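Side-chain contacts in Lmo1340 protein (Listeria monocytogenes, PDB 4NLM), which is of unknown function but is probably a surface lipoprotein carrying a YqgU-like six-bladed beta-propeller domain: residues S92-S97 with R101-Y106; M116-L121 with F139-E144. All coordinates share one frame; numbering follows the deposited sequence.

Contact 1. Residues S92-S97 with R101-Y106; sequences SEVQIS and RNILLY
With chi1 of S97 at 70°, OG is held between its own backbone N and carbonyl carbon, where it meets two amides at the start of the facing segment: R101 N and N102 N each donate to S97 OG over 3.0 Å. D99, in the intervening turn, is a further hydrogen-bond partner of the same hydroxyl. These bonds secure the turn of an antiparallel beta hairpin, the first two strands of a four-stranded sheet consistent with one blade of the YqgU-like propeller; the strand segments run at 170° to each other.

On the face carrying V94, I96, I103 and L105, V94 divides its two methyls between partners. Its CG1, anti to the backbone N (chi1 -174°), reaches I103 CG2 at 3.7 Å, while V94 CG2 meets L105 CD1 at 3.8 Å. L60 of strand 58-65 touches V94, I96 and I103 from beyond this face.

On the face carrying E93, Q95, L104 and Y106, Q95 NE2 donates to the anti lone pair of E93 OE2 over 3.0 Å and also bonds to F139 O. The far end of the hairpin carries a classic beta bulge, S92 and E93 both opposing Y106. Y106 O thus accepts twice, from S92 N at 2.9 Å and from E93 N at 3.1 Å, and S92 CB packs obliquely against the Y106 ring, 3.5 Å from CD2.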
ATOM      1  N   SER A  92       4.691  11.343   9.784  1.00 12.58           N
ATOM      2  CA  SER A  92       5.224  11.212   8.448  1.00 13.88           C
ATOM      3  C   SER A  92       4.674   9.966   7.746  1.00 13.12           C
ATOM      4  O   SER A  92       4.307  10.035   6.579  1.00 17.87           O
ATOM      5  CB  SER A  92       6.737  11.128   8.531  1.00 16.33           C
ATOM      6  OG  SER A  92       7.243  12.226   9.284  1.00 24.32           O
ATOM      7  N   GLU A  93       4.667   8.823   8.440  1.00 11.76           N
ATOM      8  CA  GLU A  93       4.119   7.591   7.874  1.00 12.62           C
ATOM      9  C   GLU A  93       3.553   6.710   8.977  1.00  9.89           C
ATOM     10  O   GLU A  93       4.110   6.661  10.071  1.00 11.11           O
ATOM     11  CB  GLU A  93       5.209   6.791   7.130  1.00 16.06           C
ATOM     12  CG  GLU A  93       4.820   5.389   6.616  1.00 20.50           C
ATOM     13  CD  GLU A  93       3.907   5.413   5.392  1.00 25.62           C
ATOM     14  OE1 GLU A  93       3.429   6.502   5.000  1.00 33.61           O
ATOM     15  OE2 GLU A  93       3.649   4.327   4.817  1.00 27.75           O
ATOM     16  N   VAL A  94       2.461   6.015   8.658  1.00  9.96           N
ATOM     17  CA  VAL A  94       1.868   5.004   9.541  1.00 10.23           C
ATOM     18  C   VAL A  94       1.566   3.801   8.698  1.00  9.63           C
ATOM     19  O   VAL A  94       0.909   3.936   7.673  1.00 10.98           O
ATOM     20  CB  VAL A  94       0.562   5.473  10.197  1.00 12.78           C
ATOM     21  CG1 VAL A  94       0.068   4.465  11.202  1.00 13.56           C
ATOM     22  CG2 VAL A  94       0.699   6.859  10.829  1.00 16.49           C
ATOM     23  N   GLN A  95       2.019   2.645   9.122  1.00  9.90           N
ATOM     24  CA  GLN A  95       1.689   1.394   8.431  1.00 10.51           C
ATOM     25  C   GLN A  95       1.283   0.346   9.436  1.00 10.41           C
ATOM     26  O   GLN A  95       1.743   0.337  10.584  1.00 12.03           O
ATOM     27  CB  GLN A  95       2.874   0.854   7.656  1.00 11.93           C
ATOM     28  CG  GLN A  95       3.220   1.617   6.411  1.00 16.20           C
ATOM     29  CD  GLN A  95       4.188   0.841   5.526  1.00 17.32           C
ATOM     30  OE1 GLN A  95       4.348  -0.393   5.658  1.00 20.82           O
ATOM     31  NE2 GLN A  95       4.805   1.535   4.619  1.00 17.93           N
ATOM     32  N   ILE A  96       0.388  -0.515   8.987  1.00  9.46           N
ATOM     33  CA  ILE A  96      -0.064  -1.688   9.753  1.00 10.10           C
ATOM     34  C   ILE A  96       0.770  -2.891   9.320  1.00 10.04           C
ATOM     35  O   ILE A  96       1.025  -3.076   8.140  1.00 10.96           O
ATOM     36  CB  ILE A  96      -1.557  -1.939   9.492  1.00  9.66           C
ATOM     37  CG1 ILE A  96      -2.365  -0.722   9.940  1.00 10.07           C
ATOM     38  CG2 ILE A  96      -2.049  -3.206  10.150  1.00 10.80           C
ATOM     39  CD1 ILE A  96      -3.726  -0.616   9.277  1.00 10.64           C
ATOM     40  N   SER A  97       1.246  -3.674  10.292  1.00 10.05           N
ATOM     41  CA  SER A  97       2.093  -4.818   9.979  1.00 10.46           C
ATOM     42  C   SER A  97       1.342  -5.874   9.166  1.00 10.58           C
ATOM     43  O   SER A  97       0.111  -5.967   9.240  1.00 11.09           O
ATOM     44  CB  SER A  97       2.625  -5.443  11.262  1.00 12.29           C
ATOM     45  OG  SER A  97       1.605  -6.088  11.988  1.00 13.58           O
ATOM     46  N   ARG A 101      -0.594  -7.072  13.802  1.00 11.71           N
ATOM     47  CA  ARG A 101      -0.286  -7.076  15.229  1.00 13.54           C
ATOM     48  C   ARG A 101       0.396  -5.804  15.696  1.00 11.61           C
ATOM     49  O   ARG A 101       0.306  -5.476  16.862  1.00 12.40           O
ATOM     50  CB  ARG A 101       0.623  -8.251  15.575  1.00 16.59           C
ATOM     51  CG  ARG A 101      -0.061  -9.607  15.458  1.00 22.81           C
ATOM     52  CD  ARG A 101       0.846 -10.781  15.834  1.00 32.25           C
ATOM     53  NE  ARG A 101       0.318 -12.044  15.317  1.00 52.81           N
ATOM     54  CZ  ARG A 101       1.002 -13.183  15.244  1.00 50.07           C
ATOM     55  NH1 ARG A 101       2.268 -13.248  15.647  1.00 57.76           N
ATOM     56  NH2 ARG A 101       0.419 -14.269  14.750  1.00 55.34           N
ATOM     57  N   ASN A 102       1.071  -5.114  14.780  1.00 11.60           N
ATOM     58  CA  ASN A 102       1.815  -3.914  15.118  1.00 11.39           C
ATOM     59  C   ASN A 102       1.565  -2.794  14.135  1.00 11.58           C
ATOM     60  O   ASN A 102       1.104  -3.013  13.036  1.00 11.28           O
ATOM     61  CB  ASN A 102       3.326  -4.208  15.050  1.00 12.35           C
ATOM     62  CG  ASN A 102       3.785  -5.231  16.067  1.00 15.01           C
ATOM     63  OD1 ASN A 102       3.624  -5.029  17.272  1.00 25.88           O
ATOM     64  ND2 ASN A 102       4.348  -6.307  15.608  1.00 14.01           N
ATOM     65  N   ILE A 103       1.957  -1.606  14.561  0.50 11.10           N
ATOM     66  CA  ILE A 103       1.962  -0.421  13.744  0.50 10.25           C
ATOM     67  C   ILE A 103       3.404   0.098  13.671  0.50 10.56           C
ATOM     68  O   ILE A 103       4.134   0.008  14.652  0.50 11.71           O
ATOM     69  CB  ILE A 103       1.098   0.677  14.384  0.50 13.89           C
ATOM     70  CG1 ILE A 103      -0.378   0.291  14.344  0.50 16.18           C
ATOM     71  CG2 ILE A 103       1.298   2.013  13.667  0.50 14.51           C
ATOM     72  CD1 ILE A 103      -1.272   1.155  15.205  0.50 18.52           C
ATOM     73  N   LEU A 104       3.803   0.582  12.493  1.00  9.41           N
ATOM     74  CA  LEU A 104       5.004   1.375  12.334  1.00  9.79           C
ATOM     75  C   LEU A 104       4.573   2.825  12.296  1.00  9.24           C
ATOM     76  O   LEU A 104       3.683   3.197  11.515  1.00 10.29           O
ATOM     77  CB  LEU A 104       5.680   1.075  11.019  1.00 10.75           C
ATOM     78  CG  LEU A 104       6.716   2.072  10.545  1.00 12.97           C
ATOM     79  CD1 LEU A 104       7.953   2.038  11.388  1.00 15.26           C
ATOM     80  CD2 LEU A 104       7.061   1.818   9.099  1.00 15.93           C
ATOM     81  N   LEU A 105       5.165   3.629  13.163  1.00  9.64           N
ATOM     82  CA  LEU A 105       4.947   5.060  13.160  1.00  9.62           C
ATOM     83  C   LEU A 105       6.275   5.735  12.923  1.00  9.68           C
ATOM     84  O   LEU A 105       7.235   5.537  13.679  1.00 11.52           O
ATOM     85  CB  LEU A 105       4.392   5.540  14.503  1.00 11.36           C
ATOM     86  CG  LEU A 105       4.169   7.041  14.624  1.00 15.78           C
ATOM     87  CD1 LEU A 105       3.153   7.527  13.613  1.00 18.13           C
ATOM     88  CD2 LEU A 105       3.735   7.346  16.041  1.00 18.42           C
ATOM     89  N   TYR A 106       6.329   6.543  11.871  1.00  9.78           N
ATOM     90  CA  TYR A 106       7.485   7.368  11.586  1.00 10.02           C
ATOM     91  C   TYR A 106       7.026   8.795  11.833  1.00 10.24           C
ATOM     92  O   TYR A 106       6.097   9.280  11.166  1.00 10.52           O
ATOM     93  CB  TYR A 106       7.951   7.156  10.158  1.00 10.49           C
ATOM     94  CG  TYR A 106       9.148   7.969   9.719  1.00 10.64           C
ATOM     95  CD1 TYR A 106      10.266   8.142  10.539  1.00 11.41           C
ATOM     96  CD2 TYR A 106       9.160   8.595   8.477  1.00 11.72           C
ATOM     97  CE1 TYR A 106      11.358   8.852  10.124  1.00 13.07           C
ATOM     98  CE2 TYR A 106      10.261   9.309   8.064  1.00 13.51           C
ATOM     99  CZ  TYR A 106      11.347   9.450   8.888  1.00 13.61           C
ATOM    100  OH  TYR A 106      12.454  10.202   8.486  1.00 15.79           O
TER

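Contact 2. Residues M116-L121 with F139-E144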
HETATM    1  N   MSE A 116      11.459   6.181  14.316  1.00 10.88           N
HETATM    2  CA  MSE A 116      10.639   5.086  13.801  1.00 11.21           C
HETATM    3  C   MSE A 116      10.344   4.225  14.997  1.00 10.46           C
HETATM    4  O   MSE A 116      11.267   3.771  15.670  1.00 12.41           O
HETATM    5  CB  MSE A 116      11.312   4.213  12.785  1.00 15.27           C
HETATM    6  CG  MSE A 116      11.849   4.805  11.534  1.00 17.64           C
HETATM    7 SE   MSE A 116      13.026   3.449  10.664  1.00 22.65          SE
HETATM    8  CE  MSE A 116      13.351   4.865   9.352  1.00 23.26           C
ATOM      9  N   ARG A 117       9.060   4.041  15.288  0.50 10.59           N
ATOM     10  CA  ARG A 117       8.605   3.206  16.384  0.50 11.38           C
ATOM     11  C   ARG A 117       7.717   2.074  15.918  0.50 11.35           C
ATOM     12  O   ARG A 117       6.900   2.275  15.004  0.50 13.01           O
ATOM     13  CB  ARG A 117       7.763   3.995  17.376  0.50 13.12           C
ATOM     14  CG  ARG A 117       8.499   5.081  18.119  0.50 15.03           C
ATOM     15  CD  ARG A 117       7.561   5.774  19.086  0.50 19.48           C
ATOM     16  NE  ARG A 117       8.244   6.797  19.864  0.50 22.01           N
ATOM     17  CZ  ARG A 117       8.358   8.069  19.496  0.50 20.29           C
ATOM     18  NH1 ARG A 117       8.997   8.934  20.274  0.50 29.79           N
ATOM     19  NH2 ARG A 117       7.823   8.479  18.352  0.50 26.04           N
ATOM     20  N   ILE A 118       7.856   0.910  16.554  1.00 10.53           N
ATOM     21  CA  ILE A 118       6.943  -0.186  16.341  1.00 10.60           C
ATOM     22  C   ILE A 118       6.063  -0.233  17.595  1.00 10.68           C
ATOM     23  O   ILE A 118       6.580  -0.312  18.717  1.00 12.37           O
ATOM     24  CB  ILE A 118       7.664  -1.527  16.175  1.00 11.56           C
ATOM     25  CG1 ILE A 118       8.706  -1.442  15.062  1.00 12.95           C
ATOM     26  CG2 ILE A 118       6.660  -2.658  15.944  1.00 11.71           C
ATOM     27  CD1 ILE A 118       8.183  -1.042  13.710  1.00 15.26           C
ATOM     28  N   ILE A 119       4.749  -0.170  17.396  1.00 11.22           N
ATOM     29  CA  ILE A 119       3.796  -0.113  18.479  1.00 11.32           C
ATOM     30  C   ILE A 119       2.866  -1.296  18.419  1.00 12.44           C
ATOM     31  O   ILE A 119       2.306  -1.591  17.360  1.00 12.68           O
ATOM     32  CB  ILE A 119       2.972   1.164  18.356  1.00 12.85           C
ATOM     33  CG1 ILE A 119       3.903   2.385  18.495  1.00 16.19           C
ATOM     34  CG2 ILE A 119       1.855   1.235  19.391  1.00 15.01           C
ATOM     35  CD1 ILE A 119       3.368   3.684  17.971  1.00 19.92           C
ATOM     36  N   ALA A 120       2.685  -1.975  19.552  1.00 12.16           N
ATOM     37  CA  ALA A 120       1.775  -3.122  19.589  1.00 12.94           C
ATOM     38  C   ALA A 120       0.331  -2.677  19.573  1.00 13.16           C
ATOM     39  O   ALA A 120      -0.070  -1.825  20.350  1.00 15.35           O
ATOM     40  CB  ALA A 120       2.042  -3.998  20.812  1.00 14.74           C
ATOM     41  N   LEU A 121      -0.455  -3.286  18.696  1.00 13.21           N
ATOM     42  CA  LEU A 121      -1.860  -2.932  18.613  1.00 15.43           C
ATOM     43  C   LEU A 121      -2.667  -3.314  19.839  1.00 16.36           C
ATOM     44  O   LEU A 121      -3.630  -2.618  20.180  1.00 18.80           O
ATOM     45  CB  LEU A 121      -2.480  -3.576  17.377  1.00 16.83           C
ATOM     46  CG  LEU A 121      -2.086  -2.877  16.067  1.00 16.29           C
ATOM     47  CD1 LEU A 121      -2.315  -3.787  14.879  1.00 23.35           C
ATOM     48  CD2 LEU A 121      -2.868  -1.578  15.953  1.00 19.62           C
ATOM     49  N   PHE A 139       8.678   2.854   3.213  1.00 11.74           N
ATOM     50  CA  PHE A 139       8.850   1.672   4.013  1.00 12.27           C
ATOM     51  C   PHE A 139       8.253   0.423   3.397  1.00 11.40           C
ATOM     52  O   PHE A 139       7.141   0.488   2.883  1.00 13.05           O
ATOM     53  CB  PHE A 139       8.210   1.859   5.393  1.00 12.49           C
ATOM     54  CG  PHE A 139       8.812   2.943   6.229  1.00 12.63           C
ATOM     55  CD1 PHE A 139       8.347   4.244   6.122  1.00 14.32           C
ATOM     56  CD2 PHE A 139       9.820   2.676   7.138  1.00 13.40           C
ATOM     57  CE1 PHE A 139       8.883   5.257   6.890  1.00 16.60           C
ATOM     58  CE2 PHE A 139      10.349   3.704   7.903  1.00 14.49           C
ATOM     59  CZ  PHE A 139       9.878   5.002   7.789  1.00 14.97           C
ATOM     60  N   TYR A 140       8.930  -0.731   3.535  1.00 11.07           N
ATOM     61  CA  TYR A 140       8.505  -2.021   2.995  1.00 11.03           C
ATOM     62  C   TYR A 140       8.600  -3.040   4.110  1.00 10.48           C
ATOM     63  O   TYR A 140       9.704  -3.435   4.506  1.00 10.77           O
ATOM     64  CB  TYR A 140       9.395  -2.412   1.826  1.00 12.11           C
ATOM     65  CG  TYR A 140       9.313  -1.426   0.694  1.00 12.82           C
ATOM     66  CD1 TYR A 140       8.340  -1.532  -0.269  1.00 14.42           C
ATOM     67  CD2 TYR A 140      10.163  -0.350   0.625  1.00 13.50           C
ATOM     68  CE1 TYR A 140       8.234  -0.636  -1.303  1.00 15.89           C
ATOM     69  CE2 TYR A 140      10.053   0.575  -0.394  1.00 15.68           C
ATOM     70  CZ  TYR A 140       9.094   0.406  -1.363  1.00 15.83           C
ATOM     71  OH  TYR A 140       8.953   1.297  -2.389  1.00 18.57           O
ATOM     72  N   TRP A 141       7.458  -3.476   4.607  1.00 10.96           N
ATOM     73  CA  TRP A 141       7.429  -4.410   5.736  1.00 10.90           C
ATOM     74  C   TRP A 141       7.451  -5.841   5.198  1.00 11.79           C
ATOM     75  O   TRP A 141       6.604  -6.190   4.404  1.00 15.51           O
ATOM     76  CB  TRP A 141       6.159  -4.184   6.547  1.00 11.93           C
ATOM     77  CG  TRP A 141       6.261  -4.538   8.004  1.00 10.81           C
ATOM     78  CD1 TRP A 141       6.909  -5.585   8.573  1.00 11.42           C
ATOM     79  CD2 TRP A 141       5.694  -3.769   9.076  1.00 10.98           C
ATOM     80  NE1 TRP A 141       6.762  -5.527   9.911  1.00 11.66           N
ATOM     81  CE2 TRP A 141       6.038  -4.420  10.263  1.00 12.02           C
ATOM     82  CE3 TRP A 141       4.915  -2.588   9.136  1.00 10.98           C
ATOM     83  CZ2 TRP A 141       5.675  -3.947  11.500  1.00 11.20           C
ATOM     84  CZ3 TRP A 141       4.527  -2.150  10.353  1.00 11.63           C
ATOM     85  CH2 TRP A 141       4.937  -2.790  11.521  1.00 12.30           C
ATOM     86  N   ASN A 142       8.375  -6.683   5.647  1.00 10.80           N
ATOM     87  CA  ASN A 142       8.527  -8.052   5.168  1.00 12.39           C
ATOM     88  C   ASN A 142       7.380  -8.925   5.642  1.00 12.98           C
ATOM     89  O   ASN A 142       7.182  -9.091   6.820  1.00 15.14           O
ATOM     90  CB  ASN A 142       9.899  -8.546   5.643  1.00 13.80           C
ATOM     91  CG  ASN A 142      10.315  -9.874   5.045  1.00 15.14           C
ATOM     92  OD1 ASN A 142       9.527 -10.805   4.910  1.00 21.30           O
ATOM     93  ND2 ASN A 142      11.577  -9.972   4.712  1.00 16.94           N
ATOM     94  N   ASP A 143       6.608  -9.431   4.692  1.00 14.80           N
ATOM     95  CA  ASP A 143       5.454 -10.251   5.010  1.00 17.98           C
ATOM     96  C   ASP A 143       5.846 -11.611   5.604  1.00 18.34           C
ATOM     97  O   ASP A 143       5.146 -12.128   6.463  1.00 23.92           O
ATOM     98  CB  ASP A 143       4.576 -10.491   3.768  1.00 18.77           C
ATOM     99  CG  ASP A 143       3.925  -9.212   3.214  1.00 20.67           C
ATOM    100  OD1 ASP A 143       3.863  -8.192   3.914  1.00 25.13           O
ATOM    101  OD2 ASP A 143       3.453  -9.215   2.053  1.00 24.74           O
ATOM    102  N   GLU A 144       6.948 -12.193   5.155  1.00 18.31           N
ATOM    103  CA  GLU A 144       7.366 -13.509   5.649  1.00 19.38           C
ATOM    104  C   GLU A 144       8.048 -13.475   7.010  1.00 18.90           C
ATOM    105  O   GLU A 144       7.920 -14.395   7.821  1.00 22.14           O
ATOM    106  CB  GLU A 144       8.298 -14.154   4.630  1.00 23.33           C
ATOM    107  CG  GLU A 144       7.574 -14.632   3.378  1.00 35.94           C
ATOM    108  CD  GLU A 144       8.361 -15.647   2.560  1.00 37.57           C
ATOM    109  OE1 GLU A 144       9.322 -16.258   3.084  1.00 45.94           O
ATOM    110  OE2 GLU A 144       7.994 -15.863   1.385  1.00 50.41           O
TER
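The F139 ring receives M116 at its edge: the selenium of this selenomethionine lies 5.2 Å from the ring centroid of F139 and 88° off the ring normal, essentially in the ring plane. Neither face of the ring is met by M116; the approach is entirely to the CE2-CZ side. The terminal methyl comes nearest, M116 CE being 3.5 Å from F139 CE2. M116 SE lies 3.9 Å from F139 CE2. This geometry defines an edge-on Met-aromatic contact. The extended chain of M116, chi2 167° and chi3 -177°, carries SE and CE across to the ring. F139 also packs edge-to-face with Y106.

The second flat group, the indole of W141, is approached obliquely by I118, whose CD1 stops 4.3 Å from W141 CH2, a looser touch than that of M116. The indole is anchored elsewhere by a hydrogen bond from NE1 to P146 O, and S97, P98 and L104 pack against it.

Side chains alone bridge the gap. The closest CA atoms, those of M116 and F139, are 10.5 Å apart, no hydrogen bond crosses, and only 145 Å² is buried. All four touching residues are nevertheless buried, consistent with an apolar interface between successive blades of the propeller.

Strand 114-120 is the third strand of one four-stranded antiparallel sheet, between strands 102-108 and 126-132, whereas strand 137-141 is the first of the next. Strand 148-155, neighbour of 137-141, adds F151 against M116 and I149 against both I118 and W141, while L104 of strand 102-108 touches F139 and W141.

From the N terminus, contact 1 closes first, across the short turn of residues 98-100 between strands 90-96 and 102-108. The chain then continues into strand 114-120, and contact 2 closes the longer excursion through strand 126-132 to strand 137-141. The two are in series, neither nested nor crossed, with centres about 6 Å apart. They meet in one sheet, where strands 102-108 and 114-120 are neighbours: I103 O lies 2.8 Å from I119 N and L105 O 2.9 Å from R117 N, probable backbone hydrogen bonds. Contact 1 stays within this sheet, probably a propeller blade, whereas contact 2 ties it to the sheet that begins with strand 137-141, aided by S97 CB, 3.4 Å from W141 CZ2.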